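Long-range contact in glucosidase (Croceicoccus marinus, PDB 5Z3K), which is probably a beta-glucosidase of glycoside hydrolase family 39, hydrolysing O-glycosidic bonds: residues A[256-268]-A[288-302]. Numbering follows the deposited sequence.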
# COMPACT_ATOMS: atom_id res chain seq x y z
N THR A 256 20.64 1.07 -9.10
CA THR A 256 19.95 2.29 -9.48
C THR A 256 18.67 2.03 -10.26
O THR A 256 17.79 2.90 -10.28
CB THR A 256 20.88 3.19 -10.29
OG1 THR A 256 21.43 2.45 -11.39
CG2 THR A 256 22.02 3.69 -9.42
N ASP A 257 18.53 0.86 -10.88
CA ASP A 257 17.32 0.51 -11.61
C ASP A 257 16.29 -0.21 -10.75
O ASP A 257 15.18 -0.45 -11.22
CB ASP A 257 17.65 -0.38 -12.81
CG ASP A 257 18.34 0.39 -13.92
OD1 ASP A 257 18.07 1.61 -14.06
OD2 ASP A 257 19.15 -0.22 -14.66
N THR A 258 16.65 -0.55 -9.52
CA THR A 258 15.75 -1.27 -8.63
C THR A 258 14.69 -0.34 -8.07
O THR A 258 15.01 0.77 -7.61
CB THR A 258 16.56 -1.90 -7.50
OG1 THR A 258 17.45 -2.91 -8.03
CG2 THR A 258 15.65 -2.52 -6.45
N GLU A 259 13.43 -0.77 -8.10
CA GLU A 259 12.35 0.04 -7.58
C GLU A 259 12.26 -0.07 -6.05
O GLU A 259 12.75 -1.02 -5.44
CB GLU A 259 11.01 -0.38 -8.20
CG GLU A 259 10.92 -0.11 -9.69
CD GLU A 259 9.50 -0.27 -10.22
OE1 GLU A 259 8.60 -0.58 -9.42
OE2 GLU A 259 9.29 -0.08 -11.43
N LEU A 260 11.64 0.95 -5.44
CA LEU A 260 11.34 0.93 -4.01
C LEU A 260 9.88 0.54 -3.83
O LEU A 260 8.99 1.23 -4.33
CB LEU A 260 11.61 2.28 -3.37
CG LEU A 260 13.06 2.78 -3.36
CD1 LEU A 260 13.23 3.81 -2.26
CD2 LEU A 260 14.03 1.62 -3.20
N LEU A 261 9.63 -0.54 -3.11
CA LEU A 261 8.26 -0.99 -2.86
C LEU A 261 7.95 -0.85 -1.38
O LEU A 261 8.61 -1.47 -0.54
CB LEU A 261 8.07 -2.44 -3.33
CG LEU A 261 6.63 -2.87 -3.61
CD1 LEU A 261 6.64 -4.03 -4.60
CD2 LEU A 261 5.93 -3.29 -2.32
N LEU A 262 6.92 -0.06 -1.08
CA LEU A 262 6.48 0.17 0.29
C LEU A 262 5.45 -0.91 0.63
O LEU A 262 4.27 -0.79 0.29
CB LEU A 262 5.93 1.59 0.41
CG LEU A 262 5.38 2.14 1.73
CD1 LEU A 262 6.34 1.89 2.90
CD2 LEU A 262 5.06 3.64 1.55
N SER A 263 5.90 -1.99 1.29
CA SER A 263 5.07 -3.17 1.46
C SER A 263 4.02 -3.02 2.55
O SER A 263 3.02 -3.76 2.55
CB SER A 263 5.94 -4.39 1.78
OG SER A 263 6.43 -4.95 0.58
N TYR A 264 4.24 -2.11 3.51
CA TYR A 264 3.26 -1.74 4.53
C TYR A 264 3.36 -0.25 4.72
O TYR A 264 4.46 0.27 4.92
CB TYR A 264 3.52 -2.35 5.91
CG TYR A 264 3.50 -3.85 6.12
CD1 TYR A 264 4.56 -4.64 5.71
CD2 TYR A 264 2.48 -4.44 6.85
CE1 TYR A 264 4.57 -6.01 5.96
CE2 TYR A 264 2.47 -5.81 7.11
CZ TYR A 264 3.53 -6.59 6.67
OH TYR A 264 3.54 -7.96 6.92
N TRP A 265 2.22 0.43 4.75
CA TRP A 265 2.19 1.80 5.22
C TRP A 265 0.82 2.07 5.82
O TRP A 265 -0.20 1.61 5.29
CB TRP A 265 2.52 2.80 4.11
CG TRP A 265 1.45 3.09 3.10
CD1 TRP A 265 1.28 2.50 1.89
CD2 TRP A 265 0.43 4.10 3.19
NE1 TRP A 265 0.22 3.04 1.22
CE2 TRP A 265 -0.33 4.03 2.00
CE3 TRP A 265 0.08 5.05 4.16
CZ2 TRP A 265 -1.41 4.88 1.75
CZ3 TRP A 265 -1.01 5.89 3.90
CH2 TRP A 265 -1.73 5.79 2.71
N SER A 266 0.81 2.81 6.92
CA SER A 266 -0.38 3.04 7.71
C SER A 266 -0.06 4.14 8.70
O SER A 266 1.11 4.37 9.03
CB SER A 266 -0.80 1.76 8.45
OG SER A 266 -2.02 1.96 9.12
N MSE A 267 -1.10 4.81 9.20
CA MSE A 267 -0.82 5.75 10.28
C MSE A 267 -0.31 5.00 11.50
O MSE A 267 0.54 5.50 12.21
CB MSE A 267 -2.04 6.57 10.68
CG MSE A 267 -1.66 7.61 11.73
SE MSE A 267 -3.03 8.95 12.05
CE MSE A 267 -3.97 8.02 13.45
N THR A 268 -0.84 3.80 11.75
CA THR A 268 -0.43 3.02 12.92
C THR A 268 -0.18 1.57 12.52
O THR A 268 -0.90 1.01 11.68
CB THR A 268 -1.47 3.07 14.05
OG1 THR A 268 -2.62 2.30 13.70
CG2 THR A 268 -1.91 4.51 14.35
N ALA A 288 -0.95 9.60 1.04
CA ALA A 288 -0.99 9.26 -0.37
C ALA A 288 -0.60 10.45 -1.25
O ALA A 288 0.16 10.31 -2.20
CB ALA A 288 -2.38 8.76 -0.75
N ILE A 289 -1.12 11.65 -0.93
CA ILE A 289 -0.79 12.82 -1.74
C ILE A 289 0.70 13.12 -1.65
O ILE A 289 1.37 13.35 -2.66
CB ILE A 289 -1.64 14.03 -1.32
CG1 ILE A 289 -3.11 13.74 -1.68
CG2 ILE A 289 -1.14 15.30 -2.02
CD1 ILE A 289 -4.13 14.75 -1.13
N TYR A 290 1.25 13.11 -0.43
CA TYR A 290 2.66 13.46 -0.28
C TYR A 290 3.56 12.42 -0.92
O TYR A 290 4.61 12.77 -1.48
CB TYR A 290 3.02 13.65 1.20
CG TYR A 290 2.45 14.92 1.79
CD1 TYR A 290 2.42 16.10 1.07
CD2 TYR A 290 1.91 14.92 3.08
CE1 TYR A 290 1.88 17.26 1.61
CE2 TYR A 290 1.35 16.07 3.63
CZ TYR A 290 1.35 17.24 2.89
OH TYR A 290 0.81 18.38 3.42
N MSE A 291 3.19 11.14 -0.89
CA MSE A 291 4.11 10.13 -1.42
C MSE A 291 4.00 10.03 -2.94
O MSE A 291 4.81 9.37 -3.57
CB MSE A 291 3.85 8.76 -0.77
CG MSE A 291 2.61 8.05 -1.29
SE MSE A 291 2.53 6.23 -0.60
CE MSE A 291 2.10 6.60 1.27
N GLN A 292 3.00 10.69 -3.53
CA GLN A 292 2.92 10.73 -4.99
C GLN A 292 4.16 11.40 -5.58
O GLN A 292 4.56 11.09 -6.71
CB GLN A 292 1.64 11.45 -5.43
CG GLN A 292 1.47 11.63 -6.95
CD GLN A 292 1.12 10.36 -7.72
OE1 GLN A 292 1.23 10.32 -8.95
NE2 GLN A 292 0.69 9.31 -7.00
N ASP A 293 4.77 12.31 -4.83
CA ASP A 293 6.03 12.96 -5.19
C ASP A 293 7.11 12.42 -4.25
O ASP A 293 7.43 13.02 -3.22
CB ASP A 293 5.88 14.48 -5.07
CG ASP A 293 4.84 15.03 -6.01
OD1 ASP A 293 4.89 14.66 -7.20
OD2 ASP A 293 3.97 15.81 -5.55
N SER A 294 7.67 11.27 -4.59
CA SER A 294 8.59 10.61 -3.67
C SER A 294 9.34 9.52 -4.42
O SER A 294 9.05 9.22 -5.58
CB SER A 294 7.86 10.01 -2.47
OG SER A 294 7.26 8.77 -2.84
N GLU A 295 10.29 8.89 -3.72
CA GLU A 295 11.00 7.75 -4.28
C GLU A 295 10.20 6.45 -4.18
O GLU A 295 10.70 5.41 -4.63
CB GLU A 295 12.36 7.59 -3.59
CG GLU A 295 13.25 8.84 -3.74
CD GLU A 295 13.58 9.17 -5.19
OE1 GLU A 295 13.63 8.24 -6.02
OE2 GLU A 295 13.81 10.35 -5.49
N VAL A 296 8.99 6.47 -3.62
CA VAL A 296 8.15 5.28 -3.61
C VAL A 296 7.69 4.97 -5.03
O VAL A 296 7.12 5.83 -5.72
CB VAL A 296 6.94 5.47 -2.67
CG1 VAL A 296 6.04 4.24 -2.71
CG2 VAL A 296 7.40 5.77 -1.25
N ASP A 297 7.92 3.73 -5.47
CA ASP A 297 7.49 3.32 -6.80
C ASP A 297 6.21 2.49 -6.78
O ASP A 297 5.46 2.51 -7.76
CB ASP A 297 8.59 2.51 -7.49
CG ASP A 297 9.81 3.36 -7.80
OD1 ASP A 297 9.64 4.48 -8.32
OD2 ASP A 297 10.94 2.92 -7.49
N LYS A 298 5.98 1.76 -5.70
CA LYS A 298 4.76 0.98 -5.48
C LYS A 298 4.48 0.99 -3.99
O LYS A 298 5.41 0.96 -3.18
CB LYS A 298 4.92 -0.47 -5.96
CG LYS A 298 5.18 -0.64 -7.44
CD LYS A 298 3.97 -0.28 -8.27
CE LYS A 298 4.09 -0.86 -9.68
NZ LYS A 298 5.52 -1.06 -10.07
N ALA A 299 3.20 1.02 -3.63
CA ALA A 299 2.82 1.17 -2.23
C ALA A 299 1.66 0.25 -1.90
O ALA A 299 0.77 0.05 -2.72
CB ALA A 299 2.42 2.62 -1.92
N ILE A 300 1.69 -0.28 -0.66
CA ILE A 300 0.73 -1.25 -0.15
C ILE A 300 0.20 -0.69 1.17
O ILE A 300 0.88 -0.76 2.20
CB ILE A 300 1.34 -2.64 0.08
CG1 ILE A 300 2.05 -3.17 -1.18
CG2 ILE A 300 0.28 -3.63 0.53
CD1 ILE A 300 1.09 -3.56 -2.32
N PHE A 301 -1.01 -0.13 1.14
CA PHE A 301 -1.65 0.34 2.36
C PHE A 301 -2.07 -0.82 3.25
O PHE A 301 -2.66 -1.79 2.77
CB PHE A 301 -2.88 1.18 2.04
CG PHE A 301 -3.67 1.56 3.26
CD1 PHE A 301 -3.29 2.67 4.02
CD2 PHE A 301 -4.77 0.81 3.66
CE1 PHE A 301 -4.01 3.04 5.14
CE2 PHE A 301 -5.50 1.15 4.79
CZ PHE A 301 -5.12 2.27 5.54
N PHE A 302 -1.82 -0.69 4.55
CA PHE A 302 -2.06 -1.74 5.53
C PHE A 302 -3.14 -1.28 6.51
O PHE A 302 -2.92 -0.31 7.24
CB PHE A 302 -0.76 -2.05 6.28
CG PHE A 302 -0.89 -3.14 7.32
CD1 PHE A 302 -0.97 -4.47 6.94
CD2 PHE A 302 -0.93 -2.83 8.67
CE1 PHE A 302 -1.08 -5.48 7.89
CE2 PHE A 302 -1.04 -3.84 9.63
CZ PHE A 302 -1.11 -5.16 9.23
O HOH W 1 -4.52 1.33 8.81
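W265 sets its CG between backbone N and carbonyl carbon (chi1 77°), M291 does the same, and the selenomethionine chain, extended to its selenium, turns about the CG-SE bond, which lays methyl CE over the indole. CE sits 3.6 Å from W265 CD2, a CH-pi contact, with SE also over that face in a Met-aromatic contact. On the opposite face F301 presents its ring edge, CD1 lying 3.7 Å from W265 CZ2 with the planes at 75°, while F301 CA covers the five-membered ring. With W265 cut back to an alanine, M291 CE and the F301 edge would probably lose the two ring faces they pack on, opening a gap between helix and strand. Strands 259-266 and 298-301 run parallel: L262 N donates to K298 O (2.8 Å, nearly straight at 170°), and L262 O receives I300 N. Beyond it W265 N gives I300 O a weak bond, and F302 N donates to W265 O at 2.9 Å. Near E259, D297 OD2 accepts L260 N (2.9 Å) on its anti side, and K298 NZ forms a salt bridge with E259 OE1 at 3.2 Å, its hydrogen bond weak. A water joins S266 OG to F302 O. Strands 259-266 and 298-301 are the last two of the eight-stranded TIM barrel, linked through helix 277-291 as a beta-alpha-beta crossover; W265 also touches L284 and A287 of that helix, while strand 223-229 pairs with 259-266 along its other edge.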